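Local coordinates for hypothetical protein, GDSL-like Lipase/Acylhydrolase family protein (Bacteroides uniformis, PDB 4M8K) that probably hydrolyses ester bonds as a GDSL-like lipase or acylhydrolase, although its substrate is not known, at residues T63-F68 / F74-N79; Y167-S172 / A216-S221. One frame throughout, in Å; residues are numbered along the deposited sequence.

Interaction 1: T63-F68 / F74-N79; sequences TWWYRF and FQLERN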
loop_
_atom_site.group_PDB
_atom_site.type_symbol
_atom_site.label_atom_id
_atom_site.label_comp_id
_atom_site.label_asym_id
_atom_site.label_seq_id
_atom_site.Cartn_x
_atom_site.Cartn_y
_atom_site.Cartn_z
ATOM N N THR A 63 -12.803 -6.221 4.088
ATOM C CA THR A 63 -11.562 -5.658 3.506
ATOM C C THR A 63 -10.422 -6.693 3.549
ATOM O O THR A 63 -10.381 -7.509 4.484
ATOM C CB THR A 63 -11.096 -4.343 4.203
ATOM O OG1 THR A 63 -10.716 -4.601 5.558
ATOM C CG2 THR A 63 -12.223 -3.297 4.166
ATOM N N TRP A 64 -9.468 -6.600 2.619
ATOM C CA TRP A 64 -8.393 -7.577 2.508
ATOM C C TRP A 64 -7.575 -7.594 3.782
ATOM O O TRP A 64 -7.138 -8.646 4.221
ATOM C CB TRP A 64 -7.481 -7.333 1.283
ATOM C CG TRP A 64 -6.544 -6.126 1.379
ATOM C CD1 TRP A 64 -6.786 -4.885 0.948
ATOM C CD2 TRP A 64 -5.246 -6.117 1.951
ATOM N NE1 TRP A 64 -5.707 -4.054 1.195
ATOM C CE2 TRP A 64 -4.756 -4.792 1.855
ATOM C CE3 TRP A 64 -4.460 -7.095 2.597
ATOM C CZ2 TRP A 64 -3.494 -4.415 2.353
ATOM C CZ3 TRP A 64 -3.223 -6.735 3.065
ATOM C CH2 TRP A 64 -2.754 -5.377 2.978
ATOM N N TRP A 65 -7.337 -6.406 4.360
ATOM C CA TRP A 65 -6.363 -6.248 5.459
ATOM C C TRP A 65 -6.943 -6.671 6.813
ATOM O O TRP A 65 -6.211 -7.183 7.668
ATOM C CB TRP A 65 -5.752 -4.802 5.509
ATOM C CG TRP A 65 -6.760 -3.753 5.468
ATOM C CD1 TRP A 65 -7.302 -3.218 4.361
ATOM C CD2 TRP A 65 -7.472 -3.230 6.569
ATOM N NE1 TRP A 65 -8.332 -2.367 4.705
ATOM C CE2 TRP A 65 -8.432 -2.343 6.063
ATOM C CE3 TRP A 65 -7.382 -3.407 7.956
ATOM C CZ2 TRP A 65 -9.302 -1.616 6.893
ATOM C CZ3 TRP A 65 -8.247 -2.663 8.792
ATOM C CH2 TRP A 65 -9.171 -1.775 8.242
ATOM N N TYR A 66 -8.230 -6.378 7.023
ATOM C CA TYR A 66 -8.947 -6.771 8.213
ATOM C C TYR A 66 -9.003 -8.290 8.257
ATOM O O TYR A 66 -8.732 -8.910 9.297
ATOM C CB TYR A 66 -10.345 -6.179 8.233
ATOM C CG TYR A 66 -11.065 -6.470 9.510
ATOM C CD1 TYR A 66 -11.609 -7.721 9.746
ATOM C CD2 TYR A 66 -11.186 -5.496 10.505
ATOM C CE1 TYR A 66 -12.253 -7.991 10.918
ATOM C CE2 TYR A 66 -11.840 -5.760 11.688
ATOM C CZ TYR A 66 -12.359 -7.014 11.880
ATOM O OH TYR A 66 -12.973 -7.318 13.049
ATOM N N ARG A 67 -9.300 -8.883 7.104
ATOM C CA ARG A 67 -9.310 -10.321 6.933
ATOM C C ARG A 67 -7.958 -10.876 7.205
ATOM O O ARG A 67 -7.804 -11.811 7.998
ATOM C CB ARG A 67 -9.760 -10.711 5.523
ATOM C CG ARG A 67 -11.261 -10.583 5.298
ATOM C CD ARG A 67 -11.626 -11.027 3.879
ATOM N NE ARG A 67 -11.199 -12.403 3.563
ATOM C CZ ARG A 67 -11.958 -13.486 3.749
ATOM N NH1 ARG A 67 -13.168 -13.394 4.269
ATOM N NH2 ARG A 67 -11.504 -14.658 3.419
ATOM N N PHE A 68 -6.953 -10.301 6.564
ATOM C CA PHE A 68 -5.571 -10.796 6.735
ATOM C C PHE A 68 -5.154 -10.758 8.207
ATOM O O PHE A 68 -4.591 -11.720 8.749
ATOM C CB PHE A 68 -4.616 -10.010 5.871
ATOM C CG PHE A 68 -3.177 -10.377 6.035
ATOM C CD1 PHE A 68 -2.621 -11.391 5.294
ATOM C CD2 PHE A 68 -2.381 -9.664 6.885
ATOM C CE1 PHE A 68 -1.275 -11.687 5.369
ATOM C CE2 PHE A 68 -1.024 -9.989 7.006
ATOM C CZ PHE A 68 -0.475 -10.998 6.250
ATOM N N PHE A 74 -2.549 -11.662 13.901
ATOM C CA PHE A 74 -1.808 -10.415 13.925
ATOM C C PHE A 74 -2.606 -9.397 14.688
ATOM O O PHE A 74 -3.741 -9.601 15.017
ATOM C CB PHE A 74 -1.565 -9.919 12.497
ATOM C CG PHE A 74 -0.599 -10.778 11.717
ATOM C CD1 PHE A 74 0.634 -11.114 12.234
ATOM C CD2 PHE A 74 -0.947 -11.275 10.457
ATOM C CE1 PHE A 74 1.514 -11.928 11.536
ATOM C CE2 PHE A 74 -0.050 -12.078 9.738
ATOM C CZ PHE A 74 1.189 -12.393 10.267
ATOM N N GLN A 75 -2.011 -8.239 14.830
ATOM C CA GLN A 75 -2.654 -7.104 15.407
ATOM C C GLN A 75 -2.484 -5.916 14.444
ATOM O O GLN A 75 -1.377 -5.706 13.930
ATOM C CB GLN A 75 -1.919 -6.943 16.696
ATOM C CG GLN A 75 -2.242 -5.808 17.580
ATOM C CD GLN A 75 -1.288 -5.872 18.798
ATOM O OE1 GLN A 75 -0.699 -4.875 19.161
ATOM N NE2 GLN A 75 -1.137 -7.073 19.416
ATOM N N LEU A 76 -3.525 -5.090 14.258
ATOM C CA LEU A 76 -3.398 -3.894 13.443
ATOM C C LEU A 76 -2.678 -2.864 14.257
ATOM O O LEU A 76 -3.072 -2.622 15.388
ATOM C CB LEU A 76 -4.772 -3.312 13.037
ATOM C CG LEU A 76 -4.669 -2.037 12.189
ATOM C CD1 LEU A 76 -4.045 -2.285 10.837
ATOM C CD2 LEU A 76 -6.043 -1.386 12.003
ATOM N N GLU A 77 -1.603 -2.291 13.723
ATOM C CA GLU A 77 -0.914 -1.188 14.392
ATOM C C GLU A 77 -1.486 0.108 13.768
ATOM O O GLU A 77 -2.270 0.823 14.423
ATOM C CB GLU A 77 0.584 -1.329 14.232
ATOM C CG GLU A 77 1.414 -0.166 14.726
ATOM C CD GLU A 77 1.547 -0.106 16.246
ATOM O OE1 GLU A 77 0.952 -0.958 16.943
ATOM O OE2 GLU A 77 2.230 0.808 16.757
ATOM N N ARG A 78 -1.163 0.397 12.497
ATOM C CA ARG A 78 -1.717 1.582 11.880
ATOM C C ARG A 78 -2.108 1.248 10.468
ATOM O O ARG A 78 -1.323 0.686 9.741
ATOM C CB ARG A 78 -0.723 2.747 11.822
ATOM C CG ARG A 78 -0.417 3.395 13.163
ATOM C CD ARG A 78 -1.653 4.027 13.847
ATOM N NE ARG A 78 -1.156 4.791 14.993
ATOM C CZ ARG A 78 -0.614 6.018 14.918
ATOM N NH1 ARG A 78 -0.544 6.696 13.771
ATOM N NH2 ARG A 78 -0.157 6.585 16.029
ATOM N N ASN A 79 -3.310 1.667 10.085
ATOM C CA ASN A 79 -3.718 1.682 8.680
ATOM C C ASN A 79 -3.659 3.114 8.092
ATOM O O ASN A 79 -4.666 3.854 8.091
ATOM C CB ASN A 79 -5.109 1.076 8.512
ATOM C CG ASN A 79 -5.473 0.901 7.047
ATOM O OD1 ASN A 79 -4.655 1.163 6.180
ATOM N ND2 ASN A 79 -6.744 0.587 6.775
#

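Interaction 2: Y167-S172 / A216-S221; sequences YNITNS and AQVWES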
loop_
_atom_site.group_PDB
_atom_site.type_symbol
_atom_site.label_atom_id
_atom_site.label_comp_id
_atom_site.label_asym_id
_atom_site.label_seq_id
_atom_site.Cartn_x
_atom_site.Cartn_y
_atom_site.Cartn_z
ATOM N N TYR A 167 6.818 -5.755 2.995
ATOM C CA TYR A 167 6.285 -6.398 1.808
ATOM C C TYR A 167 5.604 -5.388 0.923
ATOM O O TYR A 167 4.837 -4.517 1.419
ATOM C CB TYR A 167 5.259 -7.464 2.206
ATOM C CG TYR A 167 5.834 -8.608 2.996
ATOM C CD1 TYR A 167 5.942 -8.536 4.361
ATOM C CD2 TYR A 167 6.240 -9.776 2.368
ATOM C CE1 TYR A 167 6.460 -9.590 5.098
ATOM C CE2 TYR A 167 6.798 -10.825 3.088
ATOM C CZ TYR A 167 6.917 -10.727 4.449
ATOM O OH TYR A 167 7.432 -11.776 5.174
ATOM N N ASN A 168 5.927 -5.420 -0.360
ATOM C CA ASN A 168 5.253 -4.618 -1.336
ATOM C C ASN A 168 4.121 -5.428 -1.996
ATOM O O ASN A 168 4.261 -6.638 -2.247
ATOM C CB ASN A 168 6.182 -4.154 -2.428
ATOM C CG ASN A 168 5.555 -3.048 -3.286
ATOM O OD1 ASN A 168 5.267 -1.932 -2.785
ATOM N ND2 ASN A 168 5.369 -3.315 -4.554
ATOM N N ILE A 169 3.032 -4.746 -2.288
ATOM C CA ILE A 169 1.889 -5.395 -2.917
ATOM C C ILE A 169 1.591 -4.652 -4.223
ATOM O O ILE A 169 1.244 -3.451 -4.184
ATOM C CB ILE A 169 0.673 -5.365 -2.024
ATOM C CG1 ILE A 169 0.884 -6.149 -0.729
ATOM C CG2 ILE A 169 -0.550 -5.967 -2.732
ATOM C CD1 ILE A 169 -0.256 -5.912 0.299
ATOM N N THR A 170 1.737 -5.361 -5.353
ATOM C CA THR A 170 1.476 -4.808 -6.710
ATOM C C THR A 170 0.088 -5.172 -7.232
ATOM O O THR A 170 -0.218 -6.338 -7.530
ATOM C CB THR A 170 2.555 -5.261 -7.721
ATOM O OG1 THR A 170 3.830 -4.789 -7.294
ATOM C CG2 THR A 170 2.278 -4.711 -9.137
ATOM N N ASN A 171 -0.787 -4.172 -7.305
ATOM C CA ASN A 171 -2.076 -4.331 -7.963
ATOM C C ASN A 171 -1.947 -4.935 -9.366
ATOM O O ASN A 171 -0.969 -4.695 -10.088
ATOM C CB ASN A 171 -2.799 -2.994 -8.072
ATOM C CG ASN A 171 -4.282 -3.138 -8.381
ATOM O OD1 ASN A 171 -4.831 -4.231 -8.337
ATOM N ND2 ASN A 171 -4.922 -2.035 -8.716
ATOM N N SER A 172 -2.963 -5.690 -9.758
ATOM C CA SER A 172 -3.081 -6.115 -11.144
ATOM C C SER A 172 -3.539 -4.946 -12.008
ATOM O O SER A 172 -4.083 -3.959 -11.506
ATOM C CB SER A 172 -4.078 -7.262 -11.245
ATOM O OG SER A 172 -5.330 -6.830 -10.738
ATOM N N ALA A 216 -5.794 -13.711 0.472
ATOM C CA ALA A 216 -5.202 -15.021 0.276
ATOM C C ALA A 216 -3.833 -14.924 -0.376
ATOM O O ALA A 216 -2.918 -15.598 0.065
ATOM C CB ALA A 216 -6.109 -15.962 -0.532
ATOM N N GLN A 217 -3.690 -14.064 -1.383
ATOM C CA GLN A 217 -2.424 -13.944 -2.075
ATOM C C GLN A 217 -1.326 -13.298 -1.221
ATOM O O GLN A 217 -0.168 -13.685 -1.328
ATOM C CB GLN A 217 -2.600 -13.181 -3.404
ATOM C CG GLN A 217 -3.231 -14.058 -4.458
ATOM C CD GLN A 217 -3.607 -13.308 -5.715
ATOM O OE1 GLN A 217 -2.848 -12.466 -6.220
ATOM N NE2 GLN A 217 -4.793 -13.622 -6.244
ATOM N N VAL A 218 -1.673 -12.296 -0.409
ATOM C CA VAL A 218 -0.705 -11.732 0.550
ATOM C C VAL A 218 -0.236 -12.847 1.516
ATOM O O VAL A 218 0.973 -13.016 1.755
ATOM C CB VAL A 218 -1.280 -10.490 1.280
ATOM C CG1 VAL A 218 -0.369 -10.039 2.408
ATOM C CG2 VAL A 218 -1.487 -9.338 0.294
ATOM N N TRP A 219 -1.169 -13.653 2.013
ATOM C CA TRP A 219 -0.830 -14.709 2.975
ATOM C C TRP A 219 0.054 -15.779 2.334
ATOM O O TRP A 219 1.022 -16.198 2.949
ATOM C CB TRP A 219 -2.095 -15.323 3.616
ATOM C CG TRP A 219 -1.828 -16.454 4.605
ATOM C CD1 TRP A 219 -2.211 -17.765 4.476
ATOM C CD2 TRP A 219 -1.084 -16.380 5.823
ATOM N NE1 TRP A 219 -1.761 -18.493 5.536
ATOM C CE2 TRP A 219 -1.084 -17.673 6.392
ATOM C CE3 TRP A 219 -0.437 -15.347 6.501
ATOM C CZ2 TRP A 219 -0.471 -17.952 7.597
ATOM C CZ3 TRP A 219 0.182 -15.630 7.693
ATOM C CH2 TRP A 219 0.167 -16.922 8.229
ATOM N N GLU A 220 -0.189 -16.129 1.070
ATOM C CA GLU A 220 0.729 -17.012 0.342
ATOM C C GLU A 220 2.183 -16.554 0.451
ATOM O O GLU A 220 3.071 -17.377 0.596
ATOM C CB GLU A 220 0.349 -17.120 -1.150
ATOM C CG GLU A 220 -0.882 -17.966 -1.495
ATOM C CD GLU A 220 -1.345 -17.774 -2.957
ATOM O OE1 GLU A 220 -0.477 -17.479 -3.801
ATOM O OE2 GLU A 220 -2.568 -17.884 -3.273
ATOM N N SER A 221 2.447 -15.250 0.356
ATOM C CA SER A 221 3.828 -14.757 0.355
ATOM C C SER A 221 4.359 -14.552 1.774
ATOM O O SER A 221 5.509 -14.842 2.061
ATOM C CB SER A 221 3.894 -13.471 -0.458
ATOM O OG SER A 221 3.476 -13.767 -1.773
#

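Interaction 1: T63-F68 / F74-N79
Phe-68 on helix 64-71 and Phe-74 near the beginning of strand 75-81 bring the two backbones closest, with 8.1 Å between Phe-68 CA and Phe-74 CA. Helix and strand are the second half of a beta-alpha-beta crossover from strand 22-27 to its parallel neighbour 75-81, in the alpha/beta fold of the GDSL hydrolases. No hydrogen bond crosses between the segments; side chains make the contact. The Phe-68 and Phe-74 rings are tilted by only 23° but displaced so far that little of one covers the other. Their centroids lie 5.4 Å apart, and Phe-68 CE2 meets Phe-74 CE2 at 3.6 Å. Phe-68 CG is anti to the backbone N (chi1 176°), which carries the ring nearer the strand than the CB direction alone would. About one turn earlier in the helix, Trp-65 CZ3 meets Leu-76 CD2 at 4.1 Å. The Trp-65 ring also separates two polar groups. Thr-63 OG1 lies over one face; it caps the helix by a weak bond from Tyr-66 N and is also bonded to Val-60 O. Asn-79 ND2 lies over the opposite face, the amide plane turned 57° from the ring. With an alanine in place of Trp-65, a gap would probably open beside Leu-76 CD2, and Asn-79 ND2 would lose the ring face beneath it. Asn-79 is held from both ends: OD1 pairs with Ser-81 OG, and ND2 with Ser-31 O. This places Asn-79 ND2 3.4 Å from Trp-65 CZ2, above the ring but nearer its border than its centre.

Interaction 2: Y167-S172 / A216-S221
Ile-169 on strand 165-170 meets Val-218 on helix 208-222, and methyl groups do the touching. Ile-169 CD1 lies 3.6 Å from Val-218 CG2, with Ile-169 CG1 a little further from the same methyl. The two side chains cross at about a right angle. In Ile-169 the CG1 branch is anti to the carbonyl carbon (chi1 -63°) and extended (chi2 170°), so CD1 reaches the helix although CB does not point at it. The CA atoms of Ile-169 and Val-218 are 7.7 Å apart. A looser contact lies one turn further along the helix, where Tyr-167 CE2 is 4.3 Å from Ser-221 O. Around these contacts, Ile-194 of strand 192-195 touches Ile-169, Val-218 and Ser-221. Phe-118 and Leu-196 also pack on Ile-169. Backbone bonds fix the strand in the sheet: Tyr-167 and Ile-169 pair with strand 114-118, and Asn-168 with strand 192-195. Gln-217 NE2 ties the helix to His-197 O in the loop after that strand. A C-terminal helix packed by apolar side chains on a parallel sheet is characteristic of the three-layer alpha/beta/alpha fold of GDSL hydrolases.

The centres of interactions 1 and 2 lie about 14 Å apart, and both involve strands of one five-stranded parallel sheet. Both segments of interaction 1 precede those of interaction 2 in the chain. Interaction 1 involves the edge strand 75-81, whereas interaction 2 involves strand 165-170, between strands 114-118 and 192-195. The two contacts touch in two ways: helix to helix at Phe-68 CE1 and Val-218 CG1 (3.5 Å), and helix to strand at Trp-64 CH2 and Ile-169 CD1 (3.7 Å). Early and late parts of the GDSL-like range thus meet through apolar side chains on the same side of the sheet, consistent with a shared core.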